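Local atomic coordinates of probable uracil-DNA glycosylase (Acanthamoeba polyphaga mimivirus, PDB entry 5X55), a protein that belongs to the uracil-DNA glycosylase superfamily and is built round a four-stranded parallel beta sheet with helices packed about it. Residues A[183-188]-A[289-294]; A[211-216]-A[238-243]; A[221-226]-A[319-324]; A[282-287]-A[309-314]. All coordinates share one frame; numbering follows the deposited sequence.

In the fold
From the N terminus, strand 185-189 opens contact 1. Inside the loop that contact 1 closes lies contact 2, which joins 211-216 to 238-243, the loops before and after helix 219-230. That helix opens contact 3, so contacts 2 and 3 cross; they touch through Tyr-225 and His-240. Helix 273-286 then opens contact 4. Strand 291-295 closes contact 1, and 309-314 closes contact 4, which makes these two cross. They meet in the sheet, where strands 291-295 and 312-316 are neighbours. Contact 3 closes last, at 319-324. It encloses contact 4 and crosses contact 1. Contacts 2 and 4 lie on opposite sides of the chain's centre, with their own centres about 30 Å apart.

Contact 1. Residues A[183-188]-A[289-294]; sequences IKVVIL and DLIFVA
Val-185 and Val-186 run beside Ile-291 and Phe-292 as neighbouring parallel strands. The axes of 185-188 and 291-294 approach to 4.7 Å, at an angle of 20°. Ile-291 N donates to Lys-184 O at 3.1 Å. Val-186 N donates to Ile-291 O at 2.8 Å, and Val-293 N to Val-186 O at 3.0 Å; both of these are nearly straight. The strands then part, and Leu-188 N is 4.0 Å from Val-293 O. A water there donates to Val-186 O and Val-293 O and accepts weakly from Leu-188 N. This is the central pair of the four-stranded parallel sheet, with strand 251-255 outside one partner and 312-316 outside the other. On one face of the sheet Val-186 and Phe-292 lie side by side. Val-186 CB is 3.8 Å from Phe-292 CD2, and Val-186 CG2 sits over one face of the ring, near its rim. Val-185 and Val-293 occupy the other face, under Ile-354 of helix 350-360. Val-185 CG1, anti to its backbone N (chi1 -176°), meets Val-293 CG2, the branch anti to the carbonyl carbon, at 3.8 Å. Just before the strands begin, Leu-290 CD2 reaches Ile-183 O at 3.5 Å.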
loop_
_atom_site.group_PDB
_atom_site.type_symbol
_atom_site.label_atom_id
_atom_site.label_comp_id
_atom_site.label_asym_id
_atom_site.label_seq_id
_atom_site.Cartn_x
_atom_site.Cartn_y
_atom_site.Cartn_z
ATOM N N ILE A 183 5.527 -12.323 -0.766
ATOM C CA ILE A 183 5.153 -11.255 -1.677
ATOM C C ILE A 183 5.385 -11.707 -3.110
ATOM O O ILE A 183 6.467 -12.199 -3.451
ATOM C CB ILE A 183 5.960 -9.985 -1.366
ATOM C CG1 ILE A 183 5.490 -9.381 -0.043
ATOM C CG2 ILE A 183 5.860 -8.990 -2.511
ATOM C CD1 ILE A 183 6.535 -8.542 0.644
ATOM N N LYS A 184 4.373 -11.529 -3.964
ATOM C CA LYS A 184 4.530 -11.703 -5.407
ATOM C C LYS A 184 4.420 -10.409 -6.202
ATOM O O LYS A 184 5.069 -10.284 -7.232
ATOM C CB LYS A 184 3.490 -12.682 -5.944
ATOM C CG LYS A 184 3.503 -14.006 -5.244
ATOM C CD LYS A 184 2.094 -14.538 -5.145
ATOM C CE LYS A 184 1.880 -15.740 -6.011
ATOM N NZ LYS A 184 0.620 -16.457 -5.573
ATOM N N VAL A 185 3.590 -9.471 -5.760
ATOM C CA VAL A 185 3.309 -8.229 -6.466
ATOM C C VAL A 185 3.307 -7.129 -5.424
ATOM O O VAL A 185 2.769 -7.314 -4.327
ATOM C CB VAL A 185 1.946 -8.278 -7.196
ATOM C CG1 VAL A 185 1.726 -7.015 -8.009
ATOM C CG2 VAL A 185 1.840 -9.512 -8.063
ATOM N N VAL A 186 3.950 -6.004 -5.744
ATOM C CA VAL A 186 3.994 -4.827 -4.882
ATOM C C VAL A 186 3.229 -3.729 -5.601
ATOM O O VAL A 186 3.617 -3.329 -6.707
ATOM C CB VAL A 186 5.437 -4.381 -4.596
ATOM C CG1 VAL A 186 5.431 -3.105 -3.748
ATOM C CG2 VAL A 186 6.238 -5.506 -3.929
ATOM N N ILE A 187 2.135 -3.261 -4.997
ATOM C CA ILE A 187 1.336 -2.157 -5.537
ATOM C C ILE A 187 1.425 -0.980 -4.567
ATOM O O ILE A 187 0.826 -1.003 -3.482
ATOM C CB ILE A 187 -0.128 -2.552 -5.785
ATOM C CG1 ILE A 187 -0.211 -3.900 -6.515
ATOM C CG2 ILE A 187 -0.845 -1.447 -6.590
ATOM C CD1 ILE A 187 -1.575 -4.214 -7.071
ATOM N N LEU A 188 2.132 0.065 -4.970
ATOM C CA LEU A 188 2.292 1.243 -4.129
ATOM C C LEU A 188 1.131 2.219 -4.280
ATOM O O LEU A 188 0.746 2.581 -5.395
ATOM C CB LEU A 188 3.590 1.947 -4.465
ATOM C CG LEU A 188 4.747 1.139 -3.907
ATOM C CD1 LEU A 188 5.971 1.455 -4.727
ATOM C CD2 LEU A 188 4.931 1.481 -2.432
ATOM N N ASP A 289 12.624 -11.500 -8.721
ATOM C CA ASP A 289 11.543 -11.634 -9.680
ATOM C C ASP A 289 10.198 -11.248 -9.055
ATOM O O ASP A 289 9.189 -11.948 -9.208
ATOM C CB ASP A 289 11.510 -13.068 -10.213
ATOM C CG ASP A 289 10.638 -13.217 -11.419
ATOM O OD1 ASP A 289 9.841 -14.177 -11.427
ATOM O OD2 ASP A 289 10.755 -12.380 -12.341
ATOM N N LEU A 290 10.198 -10.165 -8.281
ATOM C CA LEU A 290 8.942 -9.593 -7.830
ATOM C C LEU A 290 8.333 -8.805 -8.974
ATOM O O LEU A 290 9.014 -8.433 -9.933
ATOM C CB LEU A 290 9.150 -8.679 -6.624
ATOM C CG LEU A 290 9.857 -9.298 -5.419
ATOM C CD1 LEU A 290 9.933 -8.297 -4.268
ATOM C CD2 LEU A 290 9.186 -10.581 -4.972
ATOM N N ILE A 291 7.038 -8.536 -8.870
ATOM C CA ILE A 291 6.365 -7.664 -9.821
ATOM C C ILE A 291 6.022 -6.354 -9.122
ATOM O O ILE A 291 5.334 -6.357 -8.094
ATOM C CB ILE A 291 5.115 -8.328 -10.405
ATOM C CG1 ILE A 291 5.517 -9.650 -11.065
ATOM C CG2 ILE A 291 4.450 -7.369 -11.392
ATOM C CD1 ILE A 291 4.371 -10.604 -11.301
ATOM N N PHE A 292 6.503 -5.241 -9.678
ATOM C CA PHE A 292 6.207 -3.900 -9.193
ATOM C C PHE A 292 5.247 -3.222 -10.160
ATOM O O PHE A 292 5.523 -3.135 -11.366
ATOM C CB PHE A 292 7.486 -3.063 -9.036
ATOM C CG PHE A 292 8.308 -3.434 -7.836
ATOM C CD1 PHE A 292 9.181 -4.508 -7.884
ATOM C CD2 PHE A 292 8.187 -2.717 -6.643
ATOM C CE1 PHE A 292 9.934 -4.874 -6.773
ATOM C CE2 PHE A 292 8.934 -3.070 -5.509
ATOM C CZ PHE A 292 9.809 -4.160 -5.575
ATOM N N VAL A 293 4.124 -2.751 -9.629
ATOM C CA VAL A 293 3.098 -2.054 -10.395
ATOM C C VAL A 293 3.151 -0.584 -10.009
ATOM O O VAL A 293 2.934 -0.238 -8.840
ATOM C CB VAL A 293 1.709 -2.646 -10.124
ATOM C CG1 VAL A 293 0.669 -1.881 -10.874
ATOM C CG2 VAL A 293 1.683 -4.094 -10.503
ATOM N N ALA A 294 3.450 0.280 -10.985
ATOM C CA ALA A 294 3.629 1.710 -10.751
ATOM C C ALA A 294 2.467 2.473 -11.391
ATOM O O ALA A 294 2.443 2.692 -12.606
ATOM C CB ALA A 294 4.976 2.187 -11.298
HETATM O O HOH W 1 6.606 -12.316 -8.268
HETATM O O HOH W 2 4.627 -0.806 -6.683
HETATM O O HOH W 3 1.492 1.678 -7.886
#

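Contact 2. Residues A[211-216]-A[238-243]; sequences VPLNCP and PKHGCL
The imidazole of His-240 has Leu-213 CD2 over one face and Pro-238 CB over the other. Both methyl and methylene sit toward the rim of the ring. The CH-pi contact brings Leu-213 CD2 to 3.5 Å from His-240 CG. At the edge of the ring, Cys-242 N donates in plane to His-240 ND1 at 2.9 Å. This bond fixes the rotation of the ring, and with ND1 as acceptor the proton is probably on NE2. The ring gets there because CG stands between the backbone N and the carbonyl carbon (chi1 62°), which folds it over its own backbone toward Cys-242 N, two residues on. Leu-213 lies alongside and points the same way; its CD2 also meets Cys-242 CB at 3.8 Å. The two segments are loops that flank helix 219-230 in the chain, and 211-216 makes a type II beta turn from Pro-212 to Cys-215. The turn's own bond, Cys-215 N to Pro-212 O, is weak. A water bridges the loops by donating to Pro-212 O and Cys-215 O and accepting from Gly-241 N. A second water donates to Cys-215 O and Lys-239 O. One direct bond joins the backbones: Val-211 N donates to Gly-241 O at 3.0 Å, from above the carbonyl plane. Next to it, Val-211 CG2 packs on Gly-241 CA at 3.8 Å. Tyr-225 OH of helix 219-230 bonds His-240 O, and Ser-210 OG bonds the backbone N of Leu-243, the N-cap residue of helix 244-248.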
loop_
_atom_site.group_PDB
_atom_site.type_symbol
_atom_site.label_atom_id
_atom_site.label_comp_id
_atom_site.label_asym_id
_atom_site.label_seq_id
_atom_site.Cartn_x
_atom_site.Cartn_y
_atom_site.Cartn_z
ATOM N N VAL A 211 -10.525 -0.375 1.408
ATOM C CA VAL A 211 -11.337 0.205 2.482
ATOM C C VAL A 211 -12.138 -0.901 3.162
ATOM O O VAL A 211 -12.417 -1.947 2.560
ATOM C CB VAL A 211 -12.297 1.306 1.962
ATOM C CG1 VAL A 211 -11.522 2.521 1.454
ATOM C CG2 VAL A 211 -13.247 0.764 0.893
ATOM N N PRO A 212 -12.552 -0.678 4.420
ATOM C CA PRO A 212 -13.369 -1.677 5.122
ATOM C C PRO A 212 -14.665 -1.969 4.394
ATOM O O PRO A 212 -15.165 -1.156 3.607
ATOM C CB PRO A 212 -13.650 -1.023 6.480
ATOM C CG PRO A 212 -12.513 -0.073 6.673
ATOM C CD PRO A 212 -12.235 0.466 5.294
ATOM N N LEU A 213 -15.205 -3.154 4.680
ATOM C CA LEU A 213 -16.554 -3.501 4.247
ATOM C C LEU A 213 -17.557 -2.473 4.765
ATOM O O LEU A 213 -17.366 -1.876 5.824
ATOM C CB LEU A 213 -16.932 -4.888 4.766
ATOM C CG LEU A 213 -16.071 -6.058 4.297
ATOM C CD1 LEU A 213 -16.347 -7.280 5.150
ATOM C CD2 LEU A 213 -16.325 -6.358 2.833
ATOM N N ASN A 214 -18.639 -2.281 4.008
ATOM C CA ASN A 214 -19.704 -1.339 4.355
ATOM C C ASN A 214 -19.198 0.103 4.417
ATOM O O ASN A 214 -19.708 0.916 5.193
ATOM C CB ASN A 214 -20.382 -1.723 5.674
ATOM C CG ASN A 214 -21.154 -3.017 5.572
ATOM O OD1 ASN A 214 -21.891 -3.238 4.607
ATOM N ND2 ASN A 214 -20.986 -3.889 6.564
ATOM N N CYS A 215 -18.170 0.417 3.633
ATOM C CA CYS A 215 -17.738 1.769 3.292
ATOM C C CYS A 215 -18.000 2.011 1.814
ATOM O O CYS A 215 -18.082 1.063 1.025
ATOM C CB CYS A 215 -16.237 1.990 3.556
ATOM S SG CYS A 215 -15.694 2.015 5.279
ATOM N N PRO A 216 -18.125 3.265 1.395
ATOM C CA PRO A 216 -18.200 3.536 -0.043
ATOM C C PRO A 216 -16.927 3.079 -0.746
ATOM O O PRO A 216 -15.832 3.164 -0.195
ATOM C CB PRO A 216 -18.378 5.058 -0.111
ATOM C CG PRO A 216 -18.970 5.431 1.226
ATOM C CD PRO A 216 -18.370 4.465 2.213
ATOM N N PRO A 238 -17.243 -5.983 -7.383
ATOM C CA PRO A 238 -17.699 -6.304 -6.026
ATOM C C PRO A 238 -18.411 -5.105 -5.414
ATOM O O PRO A 238 -18.080 -3.957 -5.698
ATOM C CB PRO A 238 -16.395 -6.616 -5.282
ATOM C CG PRO A 238 -15.388 -6.899 -6.349
ATOM C CD PRO A 238 -15.783 -6.048 -7.509
ATOM N N LYS A 239 -19.395 -5.361 -4.564
ATOM C CA LYS A 239 -20.127 -4.239 -3.985
ATOM C C LYS A 239 -19.346 -3.501 -2.891
ATOM O O LYS A 239 -19.704 -2.378 -2.535
ATOM C CB LYS A 239 -21.458 -4.733 -3.446
ATOM C CG LYS A 239 -21.322 -5.981 -2.580
ATOM C CD LYS A 239 -22.012 -5.826 -1.211
ATOM C CE LYS A 239 -21.767 -7.001 -0.241
ATOM N NZ LYS A 239 -22.123 -6.582 1.158
ATOM N N HIS A 240 -18.275 -4.077 -2.381
ATOM C CA HIS A 240 -17.462 -3.506 -1.316
ATOM C C HIS A 240 -16.086 -3.143 -1.881
ATOM O O HIS A 240 -15.755 -3.476 -3.017
ATOM C CB HIS A 240 -17.310 -4.521 -0.190
ATOM C CG HIS A 240 -16.608 -5.759 -0.640
ATOM N ND1 HIS A 240 -15.233 -5.858 -0.677
ATOM C CD2 HIS A 240 -17.083 -6.921 -1.148
ATOM C CE1 HIS A 240 -14.891 -7.045 -1.146
ATOM N NE2 HIS A 240 -15.995 -7.709 -1.444
ATOM N N GLY A 241 -15.255 -2.520 -1.053
ATOM C CA GLY A 241 -13.920 -2.157 -1.496
ATOM C C GLY A 241 -12.796 -2.833 -0.735
ATOM O O GLY A 241 -11.686 -2.298 -0.644
ATOM N N CYS A 242 -13.052 -4.006 -0.176
ATOM C CA CYS A 242 -12.092 -4.656 0.709
ATOM C C CYS A 242 -11.258 -5.667 -0.070
ATOM O O CYS A 242 -11.793 -6.653 -0.592
ATOM C CB CYS A 242 -12.809 -5.329 1.875
ATOM S SG CYS A 242 -11.661 -5.986 3.055
ATOM N N LEU A 243 -9.946 -5.429 -0.129
ATOM C CA LEU A 243 -9.030 -6.198 -0.964
ATOM C C LEU A 243 -8.316 -7.318 -0.199
ATOM O O LEU A 243 -7.263 -7.801 -0.648
ATOM C CB LEU A 243 -8.022 -5.247 -1.609
ATOM C CG LEU A 243 -8.749 -4.163 -2.417
ATOM C CD1 LEU A 243 -7.773 -3.193 -3.086
ATOM C CD2 LEU A 243 -9.680 -4.818 -3.464
HETATM O O HOH W 4 -16.548 -1.530 1.231
HETATM O O HOH W 5 -19.976 -0.562 -0.453
#

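Contact 3. Residues A[221-226]-A[319-324]; sequences LANIYT and PSPYSV
Pro-319 and Val-324, which touch Asn-223, belong to the loop that follows strand 312-316. With His-318 it reads His-Pro-Ser-Pro-Tyr-Ser, and its sequence matches the HPSPLS leucine loop of uracil-DNA glycosylases, with Tyr-322 where the leucine would be. Here the loop is held against helix 219-230. Asn-223 carries the contact. Its ND2 donates to Pro-319 O at 2.7 Å, with an N-H...O angle of 166°. The acceptor lies in the amide plane, and the donor comes in nearly along the line of the carbonyl. The side chains of Val-324 and Asn-223 cross at about a right angle, with Val-324 CG1 3.7 Å from Asn-223 ND2. Pro-321 CD comes to 3.9 Å of the same nitrogen, so apolar groups flank the amide nitrogen. At the next residue of the helix, Ile-224 lies alongside Pro-319, with Ile-224 CG1 4.0 Å from Pro-319 CB. Phe-345 and Trp-295 also pack on both of these residues. Beyond the contact the loop folds on itself. Ser-323 N donates to Ser-320 O at 3.0 Å, and Tyr-322 N donates to Ser-320 OG at 3.3 Å, which makes an ST turn.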
loop_
_atom_site.group_PDB
_atom_site.type_symbol
_atom_site.label_atom_id
_atom_site.label_comp_id
_atom_site.label_asym_id
_atom_site.label_seq_id
_atom_site.Cartn_x
_atom_site.Cartn_y
_atom_site.Cartn_z
ATOM N N LEU A 221 -10.530 2.935 -6.775
ATOM C CA LEU A 221 -10.741 1.499 -6.714
ATOM C C LEU A 221 -11.823 1.069 -7.691
ATOM O O LEU A 221 -11.701 0.014 -8.329
ATOM C CB LEU A 221 -11.087 1.084 -5.286
ATOM C CG LEU A 221 -11.270 -0.410 -4.998
ATOM C CD1 LEU A 221 -10.097 -1.220 -5.539
ATOM C CD2 LEU A 221 -11.406 -0.606 -3.499
ATOM N N ALA A 222 -12.889 1.872 -7.829
ATOM C CA ALA A 222 -13.911 1.563 -8.823
ATOM C C ALA A 222 -13.296 1.485 -10.208
ATOM O O ALA A 222 -13.671 0.627 -11.022
ATOM C CB ALA A 222 -15.035 2.610 -8.792
ATOM N N ASN A 223 -12.322 2.356 -10.483
ATOM C CA ASN A 223 -11.671 2.330 -11.787
ATOM C C ASN A 223 -10.790 1.100 -11.937
ATOM O O ASN A 223 -10.712 0.512 -13.026
ATOM C CB ASN A 223 -10.877 3.624 -11.999
ATOM C CG ASN A 223 -11.790 4.814 -12.283
ATOM O OD1 ASN A 223 -12.975 4.626 -12.530
ATOM N ND2 ASN A 223 -11.241 6.034 -12.258
ATOM N N ILE A 224 -10.154 0.664 -10.849
ATOM C CA ILE A 224 -9.418 -0.601 -10.895
ATOM C C ILE A 224 -10.359 -1.749 -11.253
ATOM O O ILE A 224 -10.072 -2.550 -12.152
ATOM C CB ILE A 224 -8.693 -0.850 -9.558
ATOM C CG1 ILE A 224 -7.604 0.207 -9.336
ATOM C CG2 ILE A 224 -8.117 -2.268 -9.506
ATOM C CD1 ILE A 224 -7.198 0.376 -7.884
ATOM N N TYR A 225 -11.496 -1.849 -10.548
ATOM C CA TYR A 225 -12.502 -2.867 -10.869
ATOM C C TYR A 225 -12.928 -2.787 -12.333
ATOM O O TYR A 225 -13.044 -3.810 -13.017
ATOM C CB TYR A 225 -13.736 -2.697 -9.979
ATOM C CG TYR A 225 -13.588 -3.065 -8.524
ATOM C CD1 TYR A 225 -12.624 -3.971 -8.090
ATOM C CD2 TYR A 225 -14.443 -2.514 -7.576
ATOM C CE1 TYR A 225 -12.521 -4.307 -6.748
ATOM C CE2 TYR A 225 -14.351 -2.849 -6.239
ATOM C CZ TYR A 225 -13.389 -3.731 -5.828
ATOM O OH TYR A 225 -13.326 -4.028 -4.490
ATOM N N THR A 226 -13.203 -1.573 -12.823
ATOM C CA THR A 226 -13.572 -1.396 -14.227
ATOM C C THR A 226 -12.513 -1.996 -15.146
ATOM O O THR A 226 -12.842 -2.652 -16.136
ATOM C CB THR A 226 -13.777 0.102 -14.529
ATOM O OG1 THR A 226 -14.920 0.591 -13.811
ATOM C CG2 THR A 226 -13.977 0.374 -16.034
ATOM N N PRO A 319 -5.086 5.371 -11.464
ATOM C CA PRO A 319 -6.503 5.086 -11.735
ATOM C C PRO A 319 -7.468 6.132 -11.227
ATOM O O PRO A 319 -8.674 5.979 -11.454
ATOM C CB PRO A 319 -6.741 3.759 -10.996
ATOM C CG PRO A 319 -5.770 3.782 -9.888
ATOM C CD PRO A 319 -4.525 4.408 -10.498
ATOM N N SER A 320 -7.013 7.160 -10.514
ATOM C CA SER A 320 -7.951 8.168 -10.051
ATOM C C SER A 320 -8.656 8.799 -11.253
ATOM O O SER A 320 -8.105 8.812 -12.356
ATOM C CB SER A 320 -7.232 9.239 -9.243
ATOM O OG SER A 320 -6.979 10.380 -10.043
ATOM N N PRO A 321 -9.890 9.295 -11.083
ATOM C CA PRO A 321 -10.622 9.854 -12.240
ATOM C C PRO A 321 -9.910 11.009 -12.937
ATOM O O PRO A 321 -10.175 11.258 -14.122
ATOM C CB PRO A 321 -11.966 10.309 -11.636
ATOM C CG PRO A 321 -11.840 10.150 -10.153
ATOM C CD PRO A 321 -10.765 9.125 -9.911
ATOM N N TYR A 322 -9.009 11.709 -12.254
ATOM C CA TYR A 322 -8.303 12.809 -12.892
ATOM C C TYR A 322 -7.219 12.342 -13.859
ATOM O O TYR A 322 -6.782 13.131 -14.693
ATOM C CB TYR A 322 -7.721 13.742 -11.820
ATOM C CG TYR A 322 -8.777 14.664 -11.225
ATOM C CD1 TYR A 322 -9.854 15.081 -11.983
ATOM C CD2 TYR A 322 -8.710 15.103 -9.915
ATOM C CE1 TYR A 322 -10.841 15.913 -11.466
ATOM C CE2 TYR A 322 -9.693 15.953 -9.376
ATOM C CZ TYR A 322 -10.758 16.348 -10.160
ATOM O OH TYR A 322 -11.740 17.174 -9.656
ATOM N N SER A 323 -6.803 11.070 -13.806
ATOM C CA SER A 323 -5.726 10.601 -14.671
ATOM C C SER A 323 -6.015 9.271 -15.354
ATOM O O SER A 323 -5.202 8.827 -16.170
ATOM C CB SER A 323 -4.420 10.491 -13.870
ATOM O OG SER A 323 -4.603 9.693 -12.708
ATOM N N VAL A 324 -7.159 8.640 -15.073
ATOM C CA VAL A 324 -7.362 7.244 -15.458
ATOM C C VAL A 324 -7.295 7.072 -16.975
ATOM O O VAL A 324 -6.761 6.073 -17.470
ATOM C CB VAL A 324 -8.696 6.721 -14.875
ATOM C CG1 VAL A 324 -9.891 7.594 -15.343
ATOM C CG2 VAL A 324 -8.904 5.234 -15.219
#

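Contact 4. Residues A[282-287]-A[309-314]; sequences YLTDNY and KKHYII
His-311 is pressed against the end of helix 273-286, and this is the tight part of the contact. Its NE2 lies 3.5 Å from Thr-284 CA. The ring and the Thr-284 side chain meet at a slant: Thr-284 CB is 3.7 Å from His-311 NE2, and CG2 is 4.0 Å from CD2. Thr-284 OG1 sits between the backbone N and the carbonyl carbon (chi1 62°) and bonds Ile-280 O, which puts the methyl on the side of the imidazole. At the ring edge, near its plane, His-311 CE1 meets Tyr-287 O at 3.1 Å. The other side is looser and open to solvent. The long chain of Lys-310 bends at chi2 and chi4, and its CE passes Thr-284 O at 3.8 Å. The ammonium group makes a salt bridge with Asp-288, just past the helix. The contact thus joins the C-terminal end of helix 273-286 to the entry of strand 312-316, the edge strand of the parallel sheet. No hydrogen bond links the two segments directly. His-311 ND1 instead accepts from Leu-290 N, which is consistent with a proton on NE2. The partial negative charge of Tyr-287 O would probably attract the polarised C-H of CE1 weakly.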
loop_
_atom_site.group_PDB
_atom_site.type_symbol
_atom_site.label_atom_id
_atom_site.label_comp_id
_atom_site.label_asym_id
_atom_site.label_seq_id
_atom_site.Cartn_x
_atom_site.Cartn_y
_atom_site.Cartn_z
ATOM N N TYR A 282 15.011 -3.489 0.943
ATOM C CA TYR A 282 15.040 -4.792 1.590
ATOM C C TYR A 282 14.433 -5.859 0.688
ATOM O O TYR A 282 14.988 -6.959 0.537
ATOM C CB TYR A 282 14.296 -4.724 2.925
ATOM C CG TYR A 282 14.259 -6.049 3.639
ATOM C CD1 TYR A 282 15.314 -6.449 4.461
ATOM C CD2 TYR A 282 13.186 -6.914 3.481
ATOM C CE1 TYR A 282 15.287 -7.673 5.115
ATOM C CE2 TYR A 282 13.154 -8.142 4.126
ATOM C CZ TYR A 282 14.202 -8.515 4.936
ATOM O OH TYR A 282 14.171 -9.731 5.587
ATOM N N LEU A 283 13.282 -5.552 0.076
ATOM C CA LEU A 283 12.621 -6.567 -0.745
ATOM C C LEU A 283 13.447 -6.891 -1.989
ATOM O O LEU A 283 13.675 -8.066 -2.302
ATOM C CB LEU A 283 11.206 -6.114 -1.131
ATOM C CG LEU A 283 10.187 -5.976 0.005
ATOM C CD1 LEU A 283 8.898 -5.383 -0.533
ATOM C CD2 LEU A 283 9.915 -7.313 0.657
ATOM N N THR A 284 13.927 -5.861 -2.699
ATOM C CA THR A 284 14.688 -6.108 -3.919
ATOM C C THR A 284 16.078 -6.680 -3.648
ATOM O O THR A 284 16.658 -7.316 -4.534
ATOM C CB THR A 284 14.825 -4.823 -4.737
ATOM O OG1 THR A 284 15.557 -3.849 -3.974
ATOM C CG2 THR A 284 13.443 -4.274 -5.081
ATOM N N ASP A 285 16.631 -6.475 -2.460
ATOM C CA ASP A 285 17.919 -7.080 -2.166
ATOM C C ASP A 285 17.776 -8.533 -1.740
ATOM O O ASP A 285 18.675 -9.340 -2.002
ATOM C CB ASP A 285 18.653 -6.303 -1.073
ATOM C CG ASP A 285 18.977 -4.860 -1.479
ATOM O OD1 ASP A 285 18.759 -4.483 -2.667
ATOM O OD2 ASP A 285 19.443 -4.100 -0.591
ATOM N N ASN A 286 16.675 -8.904 -1.083
ATOM C CA ASN A 286 16.632 -10.261 -0.561
ATOM C C ASN A 286 15.766 -11.216 -1.371
ATOM O O ASN A 286 15.801 -12.418 -1.107
ATOM C CB ASN A 286 16.182 -10.244 0.896
ATOM C CG ASN A 286 17.258 -9.695 1.799
ATOM O OD1 ASN A 286 17.204 -8.535 2.228
ATOM N ND2 ASN A 286 18.277 -10.512 2.062
ATOM N N TYR A 287 15.025 -10.732 -2.363
ATOM C CA TYR A 287 14.106 -11.575 -3.113
ATOM C C TYR A 287 14.224 -11.296 -4.602
ATOM O O TYR A 287 14.746 -10.261 -5.032
ATOM C CB TYR A 287 12.651 -11.378 -2.636
ATOM C CG TYR A 287 12.517 -11.737 -1.183
ATOM C CD1 TYR A 287 12.374 -13.065 -0.788
ATOM C CD2 TYR A 287 12.607 -10.771 -0.202
ATOM C CE1 TYR A 287 12.292 -13.406 0.548
ATOM C CE2 TYR A 287 12.529 -11.108 1.136
ATOM C CZ TYR A 287 12.377 -12.429 1.496
ATOM O OH TYR A 287 12.298 -12.786 2.809
ATOM N N LYS A 309 16.024 -5.474 -14.426
ATOM C CA LYS A 309 16.392 -6.761 -15.006
ATOM C C LYS A 309 16.263 -7.895 -14.006
ATOM O O LYS A 309 16.150 -9.064 -14.398
ATOM C CB LYS A 309 17.827 -6.724 -15.549
ATOM C CG LYS A 309 18.082 -5.609 -16.555
ATOM C CD LYS A 309 19.498 -5.668 -17.142
ATOM C CE LYS A 309 20.551 -6.094 -16.114
ATOM N NZ LYS A 309 20.672 -5.163 -14.947
ATOM N N LYS A 310 16.266 -7.559 -12.736
ATOM C CA LYS A 310 16.037 -8.496 -11.661
ATOM C C LYS A 310 14.555 -8.596 -11.297
ATOM O O LYS A 310 14.132 -9.581 -10.676
ATOM C CB LYS A 310 16.853 -8.010 -10.467
ATOM C CG LYS A 310 17.413 -9.031 -9.550
ATOM C CD LYS A 310 17.273 -8.579 -8.110
ATOM C CE LYS A 310 18.280 -9.338 -7.314
ATOM N NZ LYS A 310 18.451 -10.728 -7.860
ATOM N N HIS A 311 13.772 -7.580 -11.654
ATOM C CA HIS A 311 12.380 -7.480 -11.255
ATOM C C HIS A 311 11.588 -6.870 -12.397
ATOM O O HIS A 311 12.123 -6.126 -13.226
ATOM C CB HIS A 311 12.195 -6.621 -9.992
ATOM C CG HIS A 311 12.882 -7.163 -8.782
ATOM N ND1 HIS A 311 12.395 -8.241 -8.074
ATOM C CD2 HIS A 311 14.018 -6.775 -8.151
ATOM C CE1 HIS A 311 13.203 -8.500 -7.061
ATOM N NE2 HIS A 311 14.192 -7.620 -7.080
ATOM N N TYR A 312 10.294 -7.158 -12.397
ATOM C CA TYR A 312 9.391 -6.770 -13.473
ATOM C C TYR A 312 8.557 -5.564 -13.032
ATOM O O TYR A 312 7.833 -5.646 -12.034
ATOM C CB TYR A 312 8.514 -7.967 -13.827
ATOM C CG TYR A 312 7.532 -7.770 -14.949
ATOM C CD1 TYR A 312 7.920 -7.217 -16.166
ATOM C CD2 TYR A 312 6.213 -8.172 -14.798
ATOM C CE1 TYR A 312 7.004 -7.055 -17.204
ATOM C CE2 TYR A 312 5.294 -8.019 -15.825
ATOM C CZ TYR A 312 5.689 -7.464 -17.022
ATOM O OH TYR A 312 4.751 -7.327 -18.024
ATOM N N ILE A 313 8.656 -4.453 -13.778
ATOM C CA ILE A 313 8.006 -3.187 -13.430
ATOM C C ILE A 313 6.996 -2.818 -14.509
ATOM O O ILE A 313 7.353 -2.686 -15.687
ATOM C CB ILE A 313 9.018 -2.046 -13.244
ATOM C CG1 ILE A 313 10.084 -2.433 -12.209
ATOM C CG2 ILE A 313 8.286 -0.786 -12.815
ATOM C CD1 ILE A 313 11.260 -1.480 -12.141
ATOM N N ILE A 314 5.750 -2.606 -14.097
ATOM C CA ILE A 314 4.620 -2.291 -14.976
ATOM C C ILE A 314 4.165 -0.889 -14.620
ATOM O O ILE A 314 3.841 -0.625 -13.453
ATOM C CB ILE A 314 3.455 -3.277 -14.782
ATOM C CG1 ILE A 314 3.857 -4.709 -15.116
ATOM C CG2 ILE A 314 2.252 -2.872 -15.605
ATOM C CD1 ILE A 314 2.778 -5.721 -14.676
#